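Local coordinates for protein L544 (Acanthamoeba polyphaga mimivirus, PDB 4AMQ) that probably transfers nucleotides as a metal-dependent nucleotidyl transferase, with manganese ions bound at its transferase domain and a helical domain alongside, at residues Asn315-Asn320 with Thr346-Asn351; Asp323-Val328 with Asn342-Gln347. One frame throughout, in Å; residues are numbered along the deposited sequence.

Contact 1 (Asn315-Asn320 with Thr346-Asn351); sequences NGIDMN and TQLYTN
Asn351 reaches from helix 334-368 to the chain just ahead of helix 319-331, where its OD1 accepts a hydrogen bond from Asp318 N at 2.7 Å. The N-H...O angle is fairly open (158°), but the donor stands off the amide plane, tilted 28° from it. Ile317 lies against one side of the same oxygen: its CA is 3.2 Å from Asn351 OD1, and the methyls CG2 and CD1 of Ile317 touch that oxygen as well, the CG2 at 3.3 Å. The trans first torsion of Asn351 (chi1 -164°) carries the amide out from the helix to this backbone. Beyond the amide oxygen, Ile317 CG2 lies 4.1 Å from Leu348 CD1, the two side chains crossing at about a right angle; both also pack on Ile311 of helix 297-311, so the apolar side of the contact leads into the neighbouring helices. Asp318 is the N-cap of helix 319-331, its OD1 accepting from Asn320 N at 3.2 Å from above the carboxylate plane. A little earlier in the chain, Asn315 O is bonded to Ser355 OG, one helical turn beyond Asn351. The cap residue is thus used twice: its carboxylate closes the start of one helix while its backbone N-H is taken by the amide of the next, which ties the start of helix 319-331 to helix 334-368.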
# COMPACT_ATOMS: atom_id res chain seq x y z
N ASN A 315 22.28 2.62 6.11
CA ASN A 315 23.57 1.94 6.08
C ASN A 315 23.53 0.70 5.19
O ASN A 315 22.53 -0.02 5.16
CB ASN A 315 24.02 1.56 7.49
CG ASN A 315 24.21 2.78 8.39
OD1 ASN A 315 23.49 2.95 9.37
ND2 ASN A 315 25.18 3.61 8.05
N GLY A 316 24.61 0.46 4.46
CA GLY A 316 24.72 -0.71 3.61
C GLY A 316 24.13 -0.54 2.22
O GLY A 316 23.91 -1.52 1.51
N ILE A 317 23.88 0.70 1.83
CA ILE A 317 23.24 0.98 0.55
C ILE A 317 24.28 1.17 -0.56
O ILE A 317 25.26 1.88 -0.39
CB ILE A 317 22.32 2.22 0.62
CG1 ILE A 317 21.23 2.01 1.67
CG2 ILE A 317 21.68 2.50 -0.73
CD1 ILE A 317 20.37 0.79 1.40
N ASP A 318 24.04 0.52 -1.70
CA ASP A 318 24.89 0.71 -2.87
C ASP A 318 24.65 2.10 -3.44
O ASP A 318 23.75 2.30 -4.25
CB ASP A 318 24.58 -0.35 -3.92
CG ASP A 318 25.44 -0.20 -5.16
OD1 ASP A 318 26.45 0.53 -5.10
OD2 ASP A 318 25.11 -0.82 -6.19
N MET A 319 25.47 3.06 -3.01
CA MET A 319 25.29 4.45 -3.41
C MET A 319 25.53 4.70 -4.90
O MET A 319 25.30 5.80 -5.39
CB MET A 319 26.18 5.38 -2.57
CG MET A 319 25.73 5.48 -1.12
SD MET A 319 24.05 6.12 -0.97
CE MET A 319 24.29 7.81 -1.52
N ASN A 320 25.97 3.67 -5.62
CA ASN A 320 26.08 3.76 -7.08
C ASN A 320 24.71 3.91 -7.72
O ASN A 320 24.57 4.56 -8.76
CB ASN A 320 26.80 2.54 -7.66
CG ASN A 320 28.26 2.48 -7.27
OD1 ASN A 320 28.86 3.49 -6.89
ND2 ASN A 320 28.85 1.30 -7.37
N THR A 346 13.56 0.52 -8.59
CA THR A 346 13.36 -0.91 -8.40
C THR A 346 14.63 -1.56 -7.84
O THR A 346 14.56 -2.39 -6.93
CB THR A 346 12.93 -1.60 -9.70
OG1 THR A 346 11.62 -1.16 -10.06
CG2 THR A 346 12.91 -3.12 -9.51
N GLN A 347 15.78 -1.19 -8.39
CA GLN A 347 17.05 -1.66 -7.87
C GLN A 347 17.24 -1.19 -6.43
O GLN A 347 17.64 -1.95 -5.56
CB GLN A 347 18.21 -1.16 -8.73
CG GLN A 347 18.21 -1.68 -10.15
CD GLN A 347 19.21 -0.96 -11.04
OE1 GLN A 347 20.37 -0.78 -10.66
NE2 GLN A 347 18.76 -0.54 -12.21
N LEU A 348 16.94 0.09 -6.20
CA LEU A 348 17.06 0.68 -4.88
C LEU A 348 16.16 -0.04 -3.88
O LEU A 348 16.55 -0.30 -2.75
CB LEU A 348 16.70 2.17 -4.92
CG LEU A 348 16.91 2.96 -3.63
CD1 LEU A 348 18.36 2.84 -3.16
CD2 LEU A 348 16.53 4.42 -3.82
N TYR A 349 14.95 -0.37 -4.32
CA TYR A 349 13.99 -1.08 -3.49
C TYR A 349 14.60 -2.40 -3.03
O TYR A 349 14.58 -2.74 -1.85
CB TYR A 349 12.71 -1.33 -4.28
CG TYR A 349 11.54 -1.81 -3.46
CD1 TYR A 349 10.67 -0.90 -2.87
CD2 TYR A 349 11.29 -3.16 -3.29
CE1 TYR A 349 9.59 -1.34 -2.12
CE2 TYR A 349 10.21 -3.61 -2.55
CZ TYR A 349 9.36 -2.69 -1.97
OH TYR A 349 8.29 -3.12 -1.22
N THR A 350 15.15 -3.14 -3.98
CA THR A 350 15.81 -4.41 -3.70
C THR A 350 16.97 -4.22 -2.74
O THR A 350 17.14 -4.99 -1.79
CB THR A 350 16.35 -5.04 -5.00
OG1 THR A 350 15.27 -5.26 -5.91
CG2 THR A 350 17.04 -6.37 -4.70
N ASN A 351 17.77 -3.20 -2.99
CA ASN A 351 18.94 -2.92 -2.17
C ASN A 351 18.55 -2.61 -0.72
O ASN A 351 19.19 -3.10 0.21
CB ASN A 351 19.76 -1.78 -2.77
CG ASN A 351 21.16 -1.71 -2.20
OD1 ASN A 351 21.57 -0.68 -1.66
ND2 ASN A 351 21.90 -2.81 -2.29

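Contact 2 (Asp323-Val328 with Asn342-Gln347); sequences DKIQEV and NTLLTQ
Segments 323-328 of helix 319-331 and 342-347 of helix 334-368 run antiparallel, their axes at 174° and 10.1 Å apart at closest approach, with Ile325 and Leu344 facing each other in the register. Leu344 points toward the other helix and meets three of its residues. Its CB lies 3.7 Å from Ile325 CG1, the two side chains sliding past each other in opposite directions, while its CD1 meets Val328 CG2 tip to tip at 3.5 Å. The other methyl, CD2, lies against the lysine chain, 3.6 Å from Lys324 CE. Lys324 bends at its third torsion (chi3 -65°), and this turn helps to bring the ammonium group past the CD2 methyl of Leu344 to Gln347. There Lys324 NZ donates to Gln347 OE1 at 2.8 Å, lying in the carbonyl plane on a lone pair of the amide oxygen, with a C=O...N angle of 117°. Deeper in, Ile325 CD1 approaches Leu345 CD2 at 4.3 Å, and both residues pack on Ile304 of helix 297-311, which covers that side. Val328 also touches Ala340 and Trp341, earlier on the partner helix. The pair is a helical hairpin, two successive antiparallel helices joined by a short turn. Its seam grades from aliphatic packing beside helix 297-311 to a hydrogen bond from the lysine ammonium, probably charged, at the outer margin, where the methylenes of Lys324 shield Leu344 and the ammonium would polarise the glutamine carbonyl.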
# COMPACT_ATOMS: atom_id res chain seq x y z
N ASP A 323 23.94 7.56 -7.65
CA ASP A 323 24.66 8.28 -8.70
C ASP A 323 23.99 8.08 -10.06
O ASP A 323 23.89 9.02 -10.85
CB ASP A 323 26.13 7.84 -8.76
CG ASP A 323 26.90 8.18 -7.50
OD1 ASP A 323 26.42 9.04 -6.73
OD2 ASP A 323 27.98 7.59 -7.28
N LYS A 324 23.54 6.86 -10.33
CA LYS A 324 22.81 6.57 -11.56
C LYS A 324 21.51 7.37 -11.66
O LYS A 324 21.09 7.77 -12.75
CB LYS A 324 22.51 5.07 -11.67
CG LYS A 324 23.72 4.21 -11.96
CD LYS A 324 23.32 2.87 -12.59
CE LYS A 324 22.50 2.00 -11.66
NZ LYS A 324 22.03 0.74 -12.33
N ILE A 325 20.87 7.61 -10.52
CA ILE A 325 19.63 8.38 -10.49
C ILE A 325 19.91 9.85 -10.79
O ILE A 325 19.12 10.51 -11.48
CB ILE A 325 18.89 8.21 -9.14
CG1 ILE A 325 18.12 6.89 -9.13
CG2 ILE A 325 17.93 9.35 -8.89
CD1 ILE A 325 17.66 6.45 -7.75
N GLN A 326 21.03 10.37 -10.30
CA GLN A 326 21.42 11.74 -10.56
C GLN A 326 21.73 11.95 -12.04
O GLN A 326 21.34 12.95 -12.63
CB GLN A 326 22.61 12.15 -9.69
CG GLN A 326 22.98 13.62 -9.80
CD GLN A 326 21.86 14.54 -9.37
OE1 GLN A 326 21.35 14.45 -8.25
NE2 GLN A 326 21.46 15.44 -10.27
N GLU A 327 22.43 11.00 -12.66
CA GLU A 327 22.76 11.10 -14.08
C GLU A 327 21.52 11.04 -14.97
O GLU A 327 21.52 11.59 -16.07
CB GLU A 327 23.76 10.02 -14.49
CG GLU A 327 25.09 10.09 -13.74
CD GLU A 327 25.81 11.40 -13.97
OE1 GLU A 327 25.71 11.96 -15.09
OE2 GLU A 327 26.48 11.88 -13.03
N VAL A 328 20.47 10.37 -14.50
CA VAL A 328 19.19 10.41 -15.21
C VAL A 328 18.64 11.83 -15.16
O VAL A 328 18.27 12.40 -16.19
CB VAL A 328 18.15 9.45 -14.60
CG1 VAL A 328 16.75 9.81 -15.09
CG2 VAL A 328 18.48 8.00 -14.95
N ASN A 342 11.85 5.19 -12.42
CA ASN A 342 11.04 4.07 -11.95
C ASN A 342 11.88 2.79 -11.97
O ASN A 342 11.89 2.02 -11.01
CB ASN A 342 9.78 3.91 -12.80
CG ASN A 342 8.76 2.98 -12.17
OD1 ASN A 342 8.53 3.01 -10.96
ND2 ASN A 342 8.14 2.14 -13.00
N THR A 343 12.60 2.59 -13.07
CA THR A 343 13.48 1.45 -13.22
C THR A 343 14.56 1.41 -12.14
O THR A 343 14.81 0.37 -11.54
CB THR A 343 14.15 1.45 -14.62
OG1 THR A 343 13.16 1.20 -15.62
CG2 THR A 343 15.23 0.38 -14.70
N LEU A 344 15.20 2.55 -11.90
CA LEU A 344 16.26 2.62 -10.90
C LEU A 344 15.74 2.50 -9.46
O LEU A 344 16.44 1.99 -8.59
CB LEU A 344 17.07 3.91 -11.07
CG LEU A 344 17.92 3.92 -12.34
CD1 LEU A 344 18.39 5.32 -12.69
CD2 LEU A 344 19.11 2.97 -12.20
N LEU A 345 14.51 2.95 -9.22
CA LEU A 345 13.92 2.82 -7.89
C LEU A 345 13.67 1.35 -7.56
O LEU A 345 13.58 0.98 -6.39
CB LEU A 345 12.62 3.62 -7.78
CG LEU A 345 12.76 5.14 -7.67
CD1 LEU A 345 11.39 5.80 -7.54
CD2 LEU A 345 13.66 5.53 -6.50
N THR A 346 13.56 0.52 -8.59
CA THR A 346 13.36 -0.91 -8.40
C THR A 346 14.63 -1.56 -7.84
O THR A 346 14.56 -2.39 -6.93
CB THR A 346 12.93 -1.60 -9.70
OG1 THR A 346 11.62 -1.16 -10.06
CG2 THR A 346 12.91 -3.12 -9.51
N GLN A 347 15.78 -1.19 -8.39
CA GLN A 347 17.05 -1.66 -7.87
C GLN A 347 17.24 -1.19 -6.43
O GLN A 347 17.64 -1.95 -5.56
CB GLN A 347 18.21 -1.16 -8.73
CG GLN A 347 18.21 -1.68 -10.15
CD GLN A 347 19.21 -0.96 -11.04
OE1 GLN A 347 20.37 -0.78 -10.66
NE2 GLN A 347 18.76 -0.54 -12.21

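Both contacts join helix 319-331 to helix 334-368 within the helical domain, their centres about 10 Å apart, their second segments sharing Thr346 and Gln347, the latter taking part only in contact 2. Contact 1 lies at the surface and ties the start of the first helix, with the loop leading into it, to a point further along the second; contact 2 lies closer to the turn of the hairpin and is partly buried. Their chemistry follows: a side-chain amide holding a backbone N-H dominates contact 1, whereas leucine, isoleucine and valine packing dominates contact 2, its polar bond running between two side chains. Helix 297-311 packs on Ile317 and Leu348 in contact 1, on Ile325 and Leu345 in contact 2.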